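Local atomic coordinates of binding component of ABC transporter (Wolinella succinogenes, PDB entry 3K4U), a protein that binds lysine and probably delivers it to an ABC transporter in the membrane. Residues R36-A41 with L203-H208; P58-V61 with I67-S70. All coordinates share one frame; numbering follows the deposited sequence.

Interaction 1 (R36-A41 with L203-H208)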
loop_
_atom_site.group_PDB
_atom_site.type_symbol
_atom_site.label_atom_id
_atom_site.label_comp_id
_atom_site.label_asym_id
_atom_site.label_seq_id
_atom_site.Cartn_x
_atom_site.Cartn_y
_atom_site.Cartn_z
ATOM N N ARG E 36 19.192 18.758 23.673
ATOM C CA ARG E 36 19.918 17.906 24.621
ATOM C C ARG E 36 20.196 16.540 23.985
ATOM O O ARG E 36 21.317 16.045 24.070
ATOM C CB ARG E 36 19.172 17.822 25.972
ATOM C CG ARG E 36 19.936 17.135 27.094
ATOM C CD ARG E 36 19.312 17.394 28.497
ATOM N NE ARG E 36 19.815 18.625 29.112
ATOM C CZ ARG E 36 19.095 19.727 29.304
ATOM N NH1 ARG E 36 17.811 19.767 28.958
ATOM N NH2 ARG E 36 19.653 20.794 29.858
ATOM N N GLU E 37 19.197 15.948 23.335
ATOM C CA GLU E 37 19.355 14.629 22.660
ATOM C C GLU E 37 20.389 14.698 21.552
ATOM O O GLU E 37 21.287 13.876 21.460
ATOM C CB GLU E 37 18.035 14.123 22.042
ATOM C CG GLU E 37 17.013 13.536 23.031
ATOM C CD GLU E 37 17.469 12.228 23.683
ATOM O OE1 GLU E 37 18.241 11.452 23.053
ATOM O OE2 GLU E 37 17.064 11.974 24.836
HETATM N N MSE E 38 20.215 15.694 20.697
HETATM C CA MSE E 38 21.104 15.915 19.617
HETATM C C MSE E 38 22.539 16.018 20.122
HETATM O O MSE E 38 23.440 15.420 19.541
HETATM C CB MSE E 38 20.658 17.161 18.890
HETATM C CG MSE E 38 21.408 17.400 17.643
HETATM SE SE MSE E 38 21.069 19.149 16.877
HETATM C CE MSE E 38 19.125 19.004 16.623
ATOM N N ALA E 39 22.775 16.744 21.212
ATOM C CA ALA E 39 24.172 16.919 21.650
ATOM C C ALA E 39 24.806 15.625 22.147
ATOM O O ALA E 39 25.968 15.342 21.830
ATOM C CB ALA E 39 24.295 18.015 22.655
ATOM N N LYS E 40 24.043 14.840 22.909
ATOM C CA LYS E 40 24.449 13.480 23.338
ATOM C C LYS E 40 24.821 12.602 22.137
ATOM O O LYS E 40 25.928 12.071 22.064
ATOM C CB LYS E 40 23.319 12.817 24.130
ATOM C CG LYS E 40 23.667 12.278 25.498
ATOM C CD LYS E 40 23.761 10.756 25.487
ATOM C CE LYS E 40 25.230 10.246 25.567
ATOM N NZ LYS E 40 25.758 10.132 26.995
ATOM N N ALA E 41 23.901 12.472 21.185
ATOM C CA ALA E 41 24.135 11.708 19.959
ATOM C C ALA E 41 25.433 12.081 19.213
ATOM O O ALA E 41 26.114 11.207 18.661
ATOM C CB ALA E 41 22.921 11.823 19.040
ATOM N N LEU E 203 23.565 18.819 7.562
ATOM C CA LEU E 203 22.227 18.428 7.037
ATOM C C LEU E 203 22.018 16.932 6.930
ATOM O O LEU E 203 21.033 16.405 7.455
ATOM C CB LEU E 203 22.035 18.970 5.643
ATOM C CG LEU E 203 21.305 20.276 5.508
ATOM C CD1 LEU E 203 21.295 20.644 4.051
ATOM C CD2 LEU E 203 19.956 19.961 6.029
ATOM N N ASN E 204 22.929 16.226 6.262
ATOM C CA ASN E 204 22.811 14.779 6.235
ATOM C C ASN E 204 22.634 14.289 7.636
ATOM O O ASN E 204 21.699 13.557 7.904
ATOM C CB ASN E 204 24.038 14.107 5.630
ATOM C CG ASN E 204 23.775 12.680 5.265
ATOM O OD1 ASN E 204 24.421 11.745 5.752
ATOM N ND2 ASN E 204 22.805 12.493 4.397
ATOM N N TRP E 205 23.508 14.724 8.555
ATOM C CA TRP E 205 23.501 14.212 9.938
ATOM C C TRP E 205 22.206 14.524 10.634
ATOM O O TRP E 205 21.599 13.651 11.258
ATOM C CB TRP E 205 24.660 14.748 10.762
ATOM C CG TRP E 205 24.801 13.991 12.051
ATOM C CD1 TRP E 205 25.560 12.900 12.249
ATOM C CD2 TRP E 205 24.143 14.264 13.290
ATOM N NE1 TRP E 205 25.392 12.446 13.539
ATOM C CE2 TRP E 205 24.546 13.295 14.198
ATOM C CE3 TRP E 205 23.242 15.248 13.716
ATOM C CZ2 TRP E 205 24.077 13.249 15.509
ATOM C CZ3 TRP E 205 22.786 15.231 15.036
ATOM C CH2 TRP E 205 23.192 14.222 15.912
ATOM N N LEU E 206 21.764 15.762 10.529
ATOM C CA LEU E 206 20.533 16.140 11.196
ATOM C C LEU E 206 19.318 15.374 10.698
ATOM O O LEU E 206 18.539 14.862 11.500
ATOM C CB LEU E 206 20.273 17.620 11.037
ATOM C CG LEU E 206 21.026 18.636 11.876
ATOM C CD1 LEU E 206 21.722 17.895 12.953
ATOM C CD2 LEU E 206 21.971 19.312 10.988
ATOM N N ASN E 207 19.160 15.296 9.370
ATOM C CA ASN E 207 18.023 14.601 8.747
ATOM C C ASN E 207 17.954 13.158 9.229
ATOM O O ASN E 207 16.877 12.653 9.563
ATOM C CB ASN E 207 18.168 14.651 7.242
ATOM C CG ASN E 207 17.704 15.978 6.643
ATOM O OD1 ASN E 207 16.919 16.708 7.240
ATOM N ND2 ASN E 207 18.189 16.287 5.455
ATOM N N HIS E 208 19.104 12.503 9.339
ATOM C CA HIS E 208 19.079 11.140 9.832
ATOM C C HIS E 208 18.846 11.039 11.355
ATOM O O HIS E 208 18.281 10.048 11.821
ATOM C CB HIS E 208 20.344 10.397 9.441
ATOM C CG HIS E 208 20.358 9.958 8.023
ATOM N ND1 HIS E 208 21.277 10.430 7.114
ATOM C CD2 HIS E 208 19.557 9.093 7.346
ATOM C CE1 HIS E 208 21.046 9.861 5.939
ATOM N NE2 HIS E 208 20.008 9.050 6.053
#

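Interaction 2 (P58-V61 with I67-S70)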
loop_
_atom_site.group_PDB
_atom_site.type_symbol
_atom_site.label_atom_id
_atom_site.label_comp_id
_atom_site.label_asym_id
_atom_site.label_seq_id
_atom_site.Cartn_x
_atom_site.Cartn_y
_atom_site.Cartn_z
ATOM N N PRO E 58 20.981 36.063 11.942
ATOM C CA PRO E 58 22.275 36.669 11.752
ATOM C C PRO E 58 23.321 36.100 12.713
ATOM O O PRO E 58 24.492 36.033 12.365
ATOM C CB PRO E 58 22.013 38.144 12.063
ATOM C CG PRO E 58 20.582 38.326 11.956
ATOM C CD PRO E 58 20.006 37.048 12.428
ATOM N N GLY E 59 22.902 35.702 13.905
ATOM C CA GLY E 59 23.767 35.008 14.812
ATOM C C GLY E 59 24.248 33.695 14.238
ATOM O O GLY E 59 25.392 33.284 14.462
ATOM N N LEU E 60 23.372 33.006 13.520
ATOM C CA LEU E 60 23.745 31.774 12.856
ATOM C C LEU E 60 24.710 32.059 11.717
ATOM O O LEU E 60 25.711 31.356 11.557
ATOM C CB LEU E 60 22.502 31.062 12.338
ATOM C CG LEU E 60 22.647 29.687 11.674
ATOM C CD1 LEU E 60 23.244 28.661 12.615
ATOM C CD2 LEU E 60 21.266 29.298 11.298
ATOM N N VAL E 61 24.423 33.075 10.917
ATOM C CA VAL E 61 25.299 33.370 9.792
ATOM C C VAL E 61 26.668 33.828 10.295
ATOM O O VAL E 61 27.692 33.501 9.721
ATOM C CB VAL E 61 24.694 34.431 8.879
ATOM C CG1 VAL E 61 25.594 34.683 7.688
ATOM C CG2 VAL E 61 23.372 33.975 8.390
ATOM N N ILE E 67 23.330 26.007 15.123
ATOM C CA ILE E 67 21.995 25.576 14.709
ATOM C C ILE E 67 20.961 26.406 15.483
ATOM O O ILE E 67 21.264 26.909 16.562
ATOM C CB ILE E 67 21.839 24.060 15.018
ATOM C CG1 ILE E 67 20.515 23.467 14.475
ATOM C CG2 ILE E 67 22.007 23.815 16.487
ATOM C CD1 ILE E 67 20.475 21.967 14.378
ATOM N N ILE E 68 19.765 26.586 14.916
ATOM C CA ILE E 68 18.661 27.313 15.562
ATOM C C ILE E 68 17.554 26.316 15.855
ATOM O O ILE E 68 16.951 25.770 14.945
ATOM C CB ILE E 68 18.043 28.337 14.596
ATOM C CG1 ILE E 68 18.970 29.532 14.345
ATOM C CG2 ILE E 68 16.683 28.850 15.097
ATOM C CD1 ILE E 68 18.308 30.577 13.439
ATOM N N ILE E 69 17.255 26.062 17.111
ATOM C CA ILE E 69 16.150 25.181 17.413
ATOM C C ILE E 69 15.206 25.995 18.272
ATOM O O ILE E 69 15.231 25.927 19.489
ATOM C CB ILE E 69 16.615 23.891 18.090
ATOM C CG1 ILE E 69 17.738 23.253 17.294
ATOM C CG2 ILE E 69 15.499 22.866 18.173
ATOM C CD1 ILE E 69 18.406 22.111 18.043
ATOM N N SER E 70 14.374 26.776 17.599
ATOM C CA SER E 70 13.547 27.797 18.206
ATOM C C SER E 70 12.147 27.753 17.644
ATOM O O SER E 70 11.461 28.751 17.628
ATOM C CB SER E 70 14.154 29.167 17.936
ATOM O OG SER E 70 13.919 30.021 19.045
#

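Interaction 1 (R36-A41 with L203-H208)
Met38, a selenomethionine, and Ala41 lie one helical turn apart and share the far edge of the Trp205 indole. Met38 CG comes to 3.7 Å from Trp205 CZ3, while Ala41 CB sits 4.0 Å from Trp205 CH2, close to the plane of the rings, so both helix residues touch the rim of the six-membered ring and not its faces. With CG anti to the backbone N (chi1 -168°), Trp205 carries its ring forward from helix 203-208, and this long reach bridges two axes that stay 11.9 Å apart and run at 118° to each other. Further along the Met38 side chain, SE lies 4.2 Å from Leu206 CD1, the two side chains crossing at a slant. Contact is therefore made by apolar van der Waals packing, with the indole as the spacer. A second shell holds that spacer: Phe209 lies almost parallel to the Trp205 ring, and Trp205 NE1 is hydrogen-bonded to Gln76 O of a neighbouring subunit, whose Gln76 also packs on Ala41. Helix 30-41 is thus joined to helix 200-216 at the border with another chain, while Met38 continues inward onto Trp193 of strand 189-195 and onto Ile69.

Interaction 2 (P58-V61 with I67-S70)
The beta-alpha-beta crossover, the recurring unit of the parallel sheet in the lobes of periplasmic binding proteins, is illustrated here by strand 45-50, helix 56-61 and strand 67-68, with the contact formed where the helix packs back on the strand that follows it. One residue carries the helix side. Leu60 points its CB toward the strand and, with CG anti to the backbone N (chi1 -176°), spreads its two methyls over different targets. Leu60 CD1 rests against backbone, 3.7 Å from Ile67 N and 3.9 Å from Ile67 CA. The Ile67 side chain itself points away from the helix and packs on Met38 of helix 30-41, so the strand is packed on both of its faces. Leu60 also touches Ala194 of strand 189-195, whose backbone is hydrogen-bonded to that of Ile68. Were an alanine here, both methyls would be gone, and a gap would probably open between helix and strand, leaving the end of Ile68 freer to turn. The strand leads toward the ligand site: Ser70 OG accepts a hydrogen bond from the backbone N of Glu12, a lysine-pocket residue, and the Ile68 side chain lies about 8 Å from the bound lysine. The Ile68 side chain slants across the second methyl, Leu60 CD2 lying 3.8 Å from Ile68 CG1 and 3.9 Å from Ile68 CD1.

In the fold
From the N terminus the chain lays down strand 6-11, then helix 30-41, whose last turns wait for their partner in interaction 1. Strand 45-50 and helix 56-61 follow, and interaction 2 soon closes a short loop on strand 67-68. The chain then runs through the mixed sheet and the helices that accompany it, until its strand 189-195 leads into helix 200-216, where interaction 1 closes its much longer loop around the smaller one; the two do not cross. They meet in space: Met38 SE lies 3.8 Å from Ile67 CD1, and Leu206 CG approaches the same methyl at 4.2 Å. Strand 67-68 thereby links the crossover helix 56-61 with the packed pair of helices 30-41 and 200-216.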